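Local coordinates for protein transcriptional regulator (LacI family) (Clostridium acetobutylicum ATCC 824, PDB 3G85) that probably binds cis-regulatory DNA as a LacI-family transcription factor, its periplasmic-binding-protein-like core being the part present here, at residues T13-W18 and V48-K53; S19-V24 and I74-N79; I27-R32 and P244-A249. One frame throughout, in Å; residues are numbered along the deposited sequence.

Contact 1 of 3, residues T13-W18 and V48-K53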
loop_
_atom_site.group_PDB
_atom_site.type_symbol
_atom_site.label_atom_id
_atom_site.label_comp_id
_atom_site.label_asym_id
_atom_site.label_seq_id
_atom_site.Cartn_x
_atom_site.Cartn_y
_atom_site.Cartn_z
ATOM N N THR A 13 12.444 9.224 -21.198
ATOM C CA THR A 13 12.252 8.019 -20.392
ATOM C C THR A 13 12.005 8.359 -18.924
ATOM O O THR A 13 12.778 9.123 -18.313
ATOM C CB THR A 13 13.466 7.054 -20.484
ATOM O OG1 THR A 13 13.687 6.725 -21.860
ATOM C CG2 THR A 13 13.201 5.765 -19.701
ATOM N N ILE A 14 10.961 7.746 -18.374
ATOM C CA ILE A 14 10.646 7.841 -16.952
ATOM C C ILE A 14 11.026 6.509 -16.266
ATOM O O ILE A 14 10.569 5.438 -16.695
ATOM C CB ILE A 14 9.139 8.050 -16.732
ATOM C CG1 ILE A 14 8.653 9.330 -17.452
ATOM C CG2 ILE A 14 8.787 8.093 -15.214
ATOM C CD1 ILE A 14 7.145 9.399 -17.570
ATOM N N ALA A 15 11.804 6.589 -15.194
ATOM C CA ALA A 15 12.204 5.389 -14.456
ATOM C C ALA A 15 11.338 5.214 -13.201
ATOM O O ALA A 15 11.138 6.170 -12.426
ATOM C CB ALA A 15 13.686 5.447 -14.083
ATOM N N LEU A 16 10.850 3.990 -13.008
ATOM C CA LEU A 16 10.219 3.618 -11.762
ATOM C C LEU A 16 11.272 2.873 -10.952
ATOM O O LEU A 16 11.631 1.738 -11.302
ATOM C CB LEU A 16 9.016 2.725 -12.002
ATOM C CG LEU A 16 8.297 2.177 -10.772
ATOM C CD1 LEU A 16 7.667 3.315 -9.935
ATOM C CD2 LEU A 16 7.265 1.161 -11.211
ATOM N N TYR A 17 11.773 3.519 -9.897
ATOM C CA TYR A 17 12.704 2.842 -8.993
ATOM C C TYR A 17 11.937 1.974 -7.990
ATOM O O TYR A 17 11.100 2.489 -7.269
ATOM C CB TYR A 17 13.563 3.867 -8.283
ATOM C CG TYR A 17 14.633 4.368 -9.202
ATOM C CD1 TYR A 17 15.814 3.649 -9.362
ATOM C CD2 TYR A 17 14.431 5.522 -9.980
ATOM C CE1 TYR A 17 16.804 4.076 -10.228
ATOM C CE2 TYR A 17 15.415 5.977 -10.874
ATOM C CZ TYR A 17 16.605 5.225 -10.998
ATOM O OH TYR A 17 17.596 5.630 -11.858
ATOM N N TRP A 18 12.287 0.679 -7.952
ATOM C CA TRP A 18 11.532 -0.346 -7.230
ATOM C C TRP A 18 12.405 -1.005 -6.154
ATOM O O TRP A 18 13.238 -1.887 -6.453
ATOM C CB TRP A 18 11.040 -1.431 -8.215
ATOM C CG TRP A 18 10.067 -2.368 -7.560
ATOM C CD1 TRP A 18 10.323 -3.604 -7.038
ATOM C CD2 TRP A 18 8.657 -2.133 -7.383
ATOM N NE1 TRP A 18 9.155 -4.146 -6.518
ATOM C CE2 TRP A 18 8.133 -3.241 -6.691
ATOM C CE3 TRP A 18 7.803 -1.047 -7.681
ATOM C CZ2 TRP A 18 6.768 -3.349 -6.380
ATOM C CZ3 TRP A 18 6.447 -1.137 -7.316
ATOM C CH2 TRP A 18 5.952 -2.286 -6.670
ATOM N N VAL A 48 10.702 2.622 -17.734
ATOM C CA VAL A 48 11.683 1.610 -17.435
ATOM C C VAL A 48 11.480 1.325 -15.947
ATOM O O VAL A 48 11.103 2.238 -15.210
ATOM C CB VAL A 48 13.034 2.247 -17.765
ATOM C CG1 VAL A 48 14.109 1.808 -16.873
ATOM C CG2 VAL A 48 13.348 2.023 -19.246
ATOM N N ILE A 49 11.591 0.057 -15.522
ATOM C CA ILE A 49 11.540 -0.278 -14.100
ATOM C C ILE A 49 12.968 -0.654 -13.651
ATOM O O ILE A 49 13.611 -1.512 -14.274
ATOM C CB ILE A 49 10.523 -1.419 -13.822
ATOM C CG1 ILE A 49 9.102 -1.034 -14.291
ATOM C CG2 ILE A 49 10.518 -1.825 -12.334
ATOM C CD1 ILE A 49 8.195 -2.276 -14.432
ATOM N N CYS A 50 13.446 0.012 -12.601
ATOM C CA CYS A 50 14.787 -0.156 -12.050
ATOM C C CYS A 50 14.709 -0.714 -10.621
ATOM O O CYS A 50 14.620 0.048 -9.630
ATOM C CB CYS A 50 15.531 1.184 -12.049
ATOM S SG CYS A 50 15.685 1.927 -13.675
ATOM N N PRO A 51 14.769 -2.052 -10.499
ATOM C CA PRO A 51 14.871 -2.690 -9.180
ATOM C C PRO A 51 16.179 -2.233 -8.539
ATOM O O PRO A 51 17.216 -2.173 -9.225
ATOM C CB PRO A 51 14.944 -4.186 -9.530
ATOM C CG PRO A 51 14.338 -4.314 -10.884
ATOM C CD PRO A 51 14.781 -3.052 -11.593
ATOM N N TYR A 52 16.135 -1.853 -7.283
ATOM C CA TYR A 52 17.347 -1.581 -6.537
ATOM C C TYR A 52 17.212 -2.107 -5.122
ATOM O O TYR A 52 16.111 -2.320 -4.617
ATOM C CB TYR A 52 17.633 -0.077 -6.547
ATOM C CG TYR A 52 16.657 0.725 -5.731
ATOM C CD1 TYR A 52 15.437 1.134 -6.279
ATOM C CD2 TYR A 52 16.961 1.118 -4.417
ATOM C CE1 TYR A 52 14.523 1.876 -5.502
ATOM C CE2 TYR A 52 16.060 1.842 -3.651
ATOM C CZ TYR A 52 14.843 2.234 -4.207
ATOM O OH TYR A 52 13.925 2.987 -3.468
ATOM N N LYS A 53 18.345 -2.322 -4.466
ATOM C CA LYS A 53 18.341 -2.888 -3.133
ATOM C C LYS A 53 17.940 -1.840 -2.102
ATOM O O LYS A 53 18.319 -0.692 -2.223
ATOM C CB LYS A 53 19.742 -3.463 -2.851
ATOM C CG LYS A 53 19.927 -4.181 -1.549
ATOM C CD LYS A 53 21.346 -4.821 -1.597
ATOM C CE LYS A 53 21.927 -5.103 -0.217
ATOM N NZ LYS A 53 20.936 -5.772 0.694
HETATM O O HOH W 1 11.312 2.171 -4.305
#

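Contact 2 of 3, residues S19-V24 and I74-N79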
loop_
_atom_site.group_PDB
_atom_site.type_symbol
_atom_site.label_atom_id
_atom_site.label_comp_id
_atom_site.label_asym_id
_atom_site.label_seq_id
_atom_site.Cartn_x
_atom_site.Cartn_y
_atom_site.Cartn_z
ATOM N N SER A 19 12.228 -0.549 -4.922
ATOM C CA SER A 19 12.991 -1.069 -3.771
ATOM C C SER A 19 12.765 -2.586 -3.535
ATOM O O SER A 19 11.640 -3.104 -3.667
ATOM C CB SER A 19 12.596 -0.277 -2.534
ATOM O OG SER A 19 13.380 -0.697 -1.437
ATOM N N SER A 20 13.831 -3.290 -3.176
ATOM C CA SER A 20 13.739 -4.732 -2.906
ATOM C C SER A 20 12.871 -5.071 -1.668
ATOM O O SER A 20 12.457 -6.222 -1.490
ATOM C CB SER A 20 15.173 -5.317 -2.783
ATOM O OG SER A 20 15.786 -4.803 -1.620
ATOM N N ASP A 21 12.601 -4.112 -0.796
ATOM C CA ASP A 21 11.751 -4.447 0.370
ATOM C C ASP A 21 10.248 -4.568 0.018
ATOM O O ASP A 21 9.475 -5.112 0.802
ATOM C CB ASP A 21 11.984 -3.510 1.561
ATOM C CG ASP A 21 11.668 -2.055 1.253
ATOM O OD1 ASP A 21 11.490 -1.680 0.073
ATOM O OD2 ASP A 21 11.593 -1.267 2.226
ATOM N N ILE A 22 9.858 -4.063 -1.159
ATOM C CA ILE A 22 8.474 -4.083 -1.564
ATOM C C ILE A 22 8.085 -5.515 -1.961
ATOM O O ILE A 22 8.841 -6.205 -2.662
ATOM C CB ILE A 22 8.181 -3.141 -2.744
ATOM C CG1 ILE A 22 8.685 -1.697 -2.449
ATOM C CG2 ILE A 22 6.671 -3.175 -3.038
ATOM C CD1 ILE A 22 8.817 -0.793 -3.704
ATOM N N SER A 23 6.902 -5.936 -1.525
ATOM C CA SER A 23 6.311 -7.176 -1.996
ATOM C C SER A 23 6.287 -7.172 -3.528
ATOM O O SER A 23 5.676 -6.289 -4.136
ATOM C CB SER A 23 4.892 -7.298 -1.449
ATOM O OG SER A 23 4.263 -8.440 -2.001
ATOM N N VAL A 24 6.955 -8.152 -4.147
ATOM C CA VAL A 24 7.147 -8.117 -5.607
ATOM C C VAL A 24 5.840 -8.172 -6.367
ATOM O O VAL A 24 5.748 -7.659 -7.482
ATOM C CB VAL A 24 8.089 -9.240 -6.166
ATOM C CG1 VAL A 24 9.472 -9.130 -5.552
ATOM C CG2 VAL A 24 7.493 -10.628 -5.940
ATOM N N ILE A 74 9.731 7.123 -7.365
ATOM C CA ILE A 74 10.273 6.171 -6.390
ATOM C C ILE A 74 9.130 5.502 -5.694
ATOM O O ILE A 74 8.386 6.172 -4.983
ATOM C CB ILE A 74 11.112 6.838 -5.314
ATOM C CG1 ILE A 74 12.005 7.949 -5.877
ATOM C CG2 ILE A 74 11.870 5.737 -4.530
ATOM C CD1 ILE A 74 12.926 7.587 -7.047
ATOM N N ALA A 75 8.987 4.192 -5.910
ATOM C CA ALA A 75 7.832 3.441 -5.394
ATOM C C ALA A 75 7.733 3.394 -3.860
ATOM O O ALA A 75 6.631 3.518 -3.307
ATOM C CB ALA A 75 7.816 2.037 -5.986
ATOM N N ASN A 76 8.872 3.198 -3.178
ATOM C CA ASN A 76 8.880 3.117 -1.717
ATOM C C ASN A 76 10.210 3.585 -1.161
ATOM O O ASN A 76 11.084 2.754 -0.858
ATOM C CB ASN A 76 8.565 1.660 -1.236
ATOM C CG ASN A 76 8.607 1.529 0.295
ATOM O OD1 ASN A 76 8.054 2.375 1.013
ATOM N ND2 ASN A 76 9.278 0.481 0.797
ATOM N N ILE A 77 10.401 4.906 -1.067
ATOM C CA ILE A 77 11.699 5.423 -0.665
ATOM C C ILE A 77 11.930 5.137 0.834
ATOM O O ILE A 77 10.994 5.243 1.631
ATOM C CB ILE A 77 11.841 6.929 -1.013
ATOM C CG1 ILE A 77 13.319 7.353 -0.923
ATOM C CG2 ILE A 77 10.844 7.801 -0.165
ATOM C CD1 ILE A 77 13.672 8.555 -1.765
ATOM N N SER A 78 13.134 4.683 1.185
ATOM C CA SER A 78 13.487 4.445 2.611
ATOM C C SER A 78 13.847 5.768 3.282
ATOM O O SER A 78 14.160 6.751 2.599
ATOM C CB SER A 78 14.680 3.485 2.725
ATOM O OG SER A 78 15.871 4.110 2.248
ATOM N N ASN A 79 13.834 5.790 4.614
ATOM C CA ASN A 79 14.277 6.960 5.363
ATOM C C ASN A 79 15.708 7.362 5.016
ATOM O O ASN A 79 15.984 8.533 4.775
ATOM C CB ASN A 79 14.151 6.706 6.868
ATOM C CG ASN A 79 12.717 6.559 7.288
ATOM O OD1 ASN A 79 11.819 7.116 6.643
ATOM N ND2 ASN A 79 12.476 5.752 8.313
HETATM O O HOH W 1 11.312 2.171 -4.305
HETATM O O HOH W 2 12.498 1.116 1.381
#

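Contact 3 of 3, residues I27-R32 and P244-A249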
loop_
_atom_site.group_PDB
_atom_site.type_symbol
_atom_site.label_atom_id
_atom_site.label_comp_id
_atom_site.label_asym_id
_atom_site.label_seq_id
_atom_site.Cartn_x
_atom_site.Cartn_y
_atom_site.Cartn_z
ATOM N N ILE A 27 4.026 -5.110 -8.015
ATOM C CA ILE A 27 4.568 -4.461 -9.197
ATOM C C ILE A 27 3.588 -4.576 -10.381
ATOM O O ILE A 27 3.515 -3.687 -11.207
ATOM C CB ILE A 27 6.009 -4.954 -9.492
ATOM C CG1 ILE A 27 6.856 -3.853 -10.187
ATOM C CG2 ILE A 27 6.004 -6.266 -10.212
ATOM C CD1 ILE A 27 6.682 -3.778 -11.668
ATOM N N SER A 28 2.752 -5.610 -10.381
ATOM C CA SER A 28 1.797 -5.777 -11.463
ATOM C C SER A 28 0.809 -4.604 -11.607
ATOM O O SER A 28 0.428 -4.241 -12.717
ATOM C CB SER A 28 1.044 -7.107 -11.305
ATOM O OG SER A 28 0.244 -7.089 -10.139
ATOM N N ARG A 29 0.388 -4.029 -10.486
ATOM C CA ARG A 29 -0.555 -2.907 -10.511
ATOM C C ARG A 29 0.091 -1.647 -11.033
ATOM O O ARG A 29 -0.545 -0.825 -11.710
ATOM C CB ARG A 29 -1.082 -2.656 -9.093
ATOM C CG ARG A 29 -1.827 -3.911 -8.521
ATOM C CD ARG A 29 -2.509 -3.535 -7.219
ATOM N NE ARG A 29 -3.659 -2.666 -7.465
ATOM C CZ ARG A 29 -4.473 -2.232 -6.504
ATOM N NH1 ARG A 29 -4.204 -2.543 -5.238
ATOM N NH2 ARG A 29 -5.502 -1.453 -6.800
ATOM N N PHE A 30 1.341 -1.464 -10.660
ATOM C CA PHE A 30 2.098 -0.327 -11.169
ATOM C C PHE A 30 2.265 -0.432 -12.683
ATOM O O PHE A 30 2.021 0.528 -13.424
ATOM C CB PHE A 30 3.465 -0.325 -10.528
ATOM C CG PHE A 30 3.522 0.425 -9.259
ATOM C CD1 PHE A 30 3.917 1.758 -9.261
ATOM C CD2 PHE A 30 3.200 -0.207 -8.056
ATOM C CE1 PHE A 30 4.017 2.493 -8.047
ATOM C CE2 PHE A 30 3.294 0.512 -6.822
ATOM C CZ PHE A 30 3.689 1.877 -6.840
ATOM N N LEU A 31 2.711 -1.595 -13.129
ATOM C CA LEU A 31 2.855 -1.850 -14.564
ATOM C C LEU A 31 1.503 -1.690 -15.271
ATOM O O LEU A 31 1.415 -1.026 -16.298
ATOM C CB LEU A 31 3.463 -3.243 -14.789
ATOM C CG LEU A 31 3.800 -3.594 -16.243
ATOM C CD1 LEU A 31 4.771 -2.541 -16.769
ATOM C CD2 LEU A 31 4.380 -5.001 -16.368
ATOM N N ARG A 32 0.445 -2.281 -14.717
ATOM C CA ARG A 32 -0.874 -2.154 -15.338
ATOM C C ARG A 32 -1.263 -0.700 -15.447
ATOM O O ARG A 32 -1.709 -0.263 -16.505
ATOM C CB ARG A 32 -1.957 -2.909 -14.574
ATOM C CG ARG A 32 -3.246 -2.982 -15.359
ATOM C CD ARG A 32 -4.415 -3.568 -14.578
ATOM N NE ARG A 32 -4.081 -4.792 -13.850
ATOM C CZ ARG A 32 -4.092 -6.026 -14.345
ATOM N NH1 ARG A 32 -4.395 -6.250 -15.636
ATOM N NH2 ARG A 32 -3.771 -7.046 -13.536
ATOM N N PRO A 244 -5.318 2.519 -4.447
ATOM C CA PRO A 244 -5.629 2.614 -5.895
ATOM C C PRO A 244 -4.367 2.804 -6.749
ATOM O O PRO A 244 -4.155 3.851 -7.397
ATOM C CB PRO A 244 -6.620 3.783 -5.968
ATOM C CG PRO A 244 -6.166 4.715 -4.771
ATOM C CD PRO A 244 -5.601 3.771 -3.704
ATOM N N ILE A 245 -3.534 1.765 -6.763
ATOM C CA ILE A 245 -2.201 1.864 -7.302
ATOM C C ILE A 245 -2.223 2.149 -8.793
ATOM O O ILE A 245 -1.404 2.949 -9.271
ATOM C CB ILE A 245 -1.371 0.616 -6.995
ATOM C CG1 ILE A 245 -1.043 0.591 -5.478
ATOM C CG2 ILE A 245 -0.069 0.605 -7.819
ATOM C CD1 ILE A 245 -0.765 -0.849 -4.933
ATOM N N GLU A 246 -3.135 1.503 -9.532
ATOM C CA GLU A 246 -3.186 1.754 -10.985
ATOM C C GLU A 246 -3.391 3.243 -11.308
ATOM O O GLU A 246 -2.600 3.801 -12.081
ATOM C CB GLU A 246 -4.207 0.868 -11.724
ATOM C CG GLU A 246 -3.907 -0.633 -11.559
ATOM C CD GLU A 246 -4.498 -1.241 -10.305
ATOM O OE1 GLU A 246 -5.012 -0.517 -9.432
ATOM O OE2 GLU A 246 -4.415 -2.470 -10.191
ATOM N N GLU A 247 -4.410 3.862 -10.705
ATOM C CA GLU A 247 -4.713 5.271 -10.939
ATOM C C GLU A 247 -3.600 6.174 -10.439
ATOM O O GLU A 247 -3.260 7.175 -11.095
ATOM C CB GLU A 247 -6.021 5.657 -10.256
ATOM C CG GLU A 247 -7.239 5.054 -10.898
ATOM C CD GLU A 247 -7.425 5.451 -12.367
ATOM O OE1 GLU A 247 -6.957 6.532 -12.804
ATOM O OE2 GLU A 247 -8.046 4.656 -13.100
HETATM N N MSE A 248 -3.027 5.824 -9.282
HETATM C CA MSE A 248 -1.882 6.600 -8.750
HETATM C C MSE A 248 -0.669 6.594 -9.676
HETATM O O MSE A 248 -0.027 7.637 -9.886
HETATM C CB MSE A 248 -1.490 6.086 -7.359
HETATM C CG MSE A 248 -2.590 6.381 -6.334
HETATM SE SE MSE A 248 -2.250 5.427 -4.633
HETATM C CE MSE A 248 -0.751 6.513 -3.922
ATOM N N ALA A 249 -0.344 5.420 -10.205
ATOM C CA ALA A 249 0.771 5.285 -11.135
ATOM C C ALA A 249 0.545 6.128 -12.410
ATOM O O ALA A 249 1.468 6.808 -12.876
ATOM C CB ALA A 249 1.011 3.807 -11.480
#

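Contact 1 of 3, residues T13-W18 and V48-K53
The backbones of Ile14, Leu16 and Trp18 bond those of Val48, Cys50 and Tyr52 in a run of parallel-strand hydrogen bonds. Val48 N opens the run on Ile14 O at 3.0 Å. Leu16 N gives a nearly straight bond to Val48 O at 2.8 Å, and Leu16 O takes Cys50 N at the same distance; Trp18 then repeats the pattern, its N bonded to Cys50 O and its O to Tyr52 N.

Side chains alternate between the two faces. On one, Cys50 hangs over the Tyr17 ring, with SG 4.6 Å from the ring centroid and CB 3.6 Å from Tyr17 CE1; the same sulfur reaches Ala15 CB. Because Tyr52 CG sits between its own backbone N and carbonyl carbon (chi1 70°), its ring folds back against strand 13-18, bringing CE1 to 3.6 Å from Tyr17 CB. A water ties the hydroxyl of Tyr52 to Tyr17 O. On the other face, Ile49 CG2 lies 4.2 Å from Trp18 CB, and Ile49 CG1 is near Leu16 CD2.

Further out, helix 27-40 packs on this second face through Phe30 and Ile27, while strand 71-74 flanks strand 13-18. Strand 13-19, helix 27-40 and strand 46-52 form a beta-alpha-beta unit, with 46-52 as an outermost strand of the parallel sheet, as in the Rossmann-like lobes of periplasmic-binding-protein folds.

Contact 2 of 3, residues S19-V24 and I74-N79
Two loops that leave the C-terminal ends of neighbouring parallel strands, 13-19 and 71-74, meet here, and Asp21 and Asn76 form the polar link between them. In periplasmic-binding-protein folds such loops commonly line the cleft between the lobes; a glycerol bound near Ile22 is consistent with a pocket, though it probably came from the crystallisation liquor.

A type I turn from Ser19 to Ile22, closed by Ile22 N on Ser19 O, presents the Asp21 carboxylate. Asn76 ND2 donates to Asp21 OD1 at 3.2 Å with a bent N-H...O angle of 141°, arriving on the syn side but 34° out of the carboxylate plane. Ser19 OG donates to the same oxygen at 2.6 Å, from the opposite face. With chi1 at 178° the Asn76 side chain is stretched away from its own backbone N, which brings the amide to the carboxylate while CB stays against Ile22. There Ile22 CD1 packs 3.5 Å from Asn76 CB and 3.8 Å from Ala75 CB, the isoleucine and asparagine side chains running past each other in opposite directions.

Two waters complete the join. One accepts from both Ser19 N and Asn76 N; the other donates to Asp21 OD2 at 2.7 Å and to Asn76 O. At its other end the Asn76 amide accepts through OD1 from Arg99 and Asn139.

With bonds at both ends, the Asn76 amide is fixed in its flip. Two donors reaching OD1 from opposite faces of the carboxylate plane, and a water on OD2, would probably help to stabilise a negative charge on Asp21.

Contact 3 of 3, residues I27-R32 and P244-A249
Arg29 and Glu246 make the charged part of this helix-helix contact, a side-on salt bridge with one nitrogen to each oxygen. Arg29 NE donates to Glu246 OE2 at 2.8 Å, and Arg29 NH2 to Glu246 OE1, also at 2.8 Å. The grip is not flat: the two planes are turned 51° apart, and NE meets OE2 from above the carboxylate, whereas OE1 uses its syn lone pair. A bend at chi2 (86°) curls the Glu246 carboxylate back toward helix 27-32. Arg29 NH2 has a second carboxylate partner in Asp242, so the guanidinium is shared between two acids. Arg32 lies alongside, its CD 4.2 Å from Glu246 CG, but its own salt bridge goes to Asp227.

The apolar part centres on Ile245 and Phe30. Ile245 CG2 sits over one face of the Phe30 ring, offset toward the rim and 3.7 Å from the centroid, a CH-pi contact; the same methyl comes within 3.6 Å of Arg29 CB. Farther along, Ala249 CB lies 4.2 Å from Phe30 CD1.

The short helical segments run in broadly the same direction, 47° apart, with axes 7.7 Å from each other at closest approach. Helix 27-40 lies against strand 13-19, where Trp18 meets the Phe30 ring edge-to-face. Helix 245-260 packs on strands 105-109 and 269-272 through Met248, a selenomethionine here, and Pro244 just before the helix touches the same two strands.

How the contacts relate
From the N terminus, strand 13-18 leads through loop 19-24 into helix 27-32, so the first partners of all three contacts follow one another almost without a break. Contact 1 closes the shortest loop, returning at 48-53 after one helix; contact 2 closes at 74-79, one strand later; contact 3 waits until 244-249, after all but the last strand of the second sheet. Their segments alternate, so every pair of contacts crosses and none nests. Contacts 1 and 2 share a water and join through Tyr17 O and Ala75 N, probably a hydrogen bond. Phe30 touches Ala75, joining contacts 2 and 3. Together they tie neighbouring strands, their C-terminal loops and a late helix into one lobe.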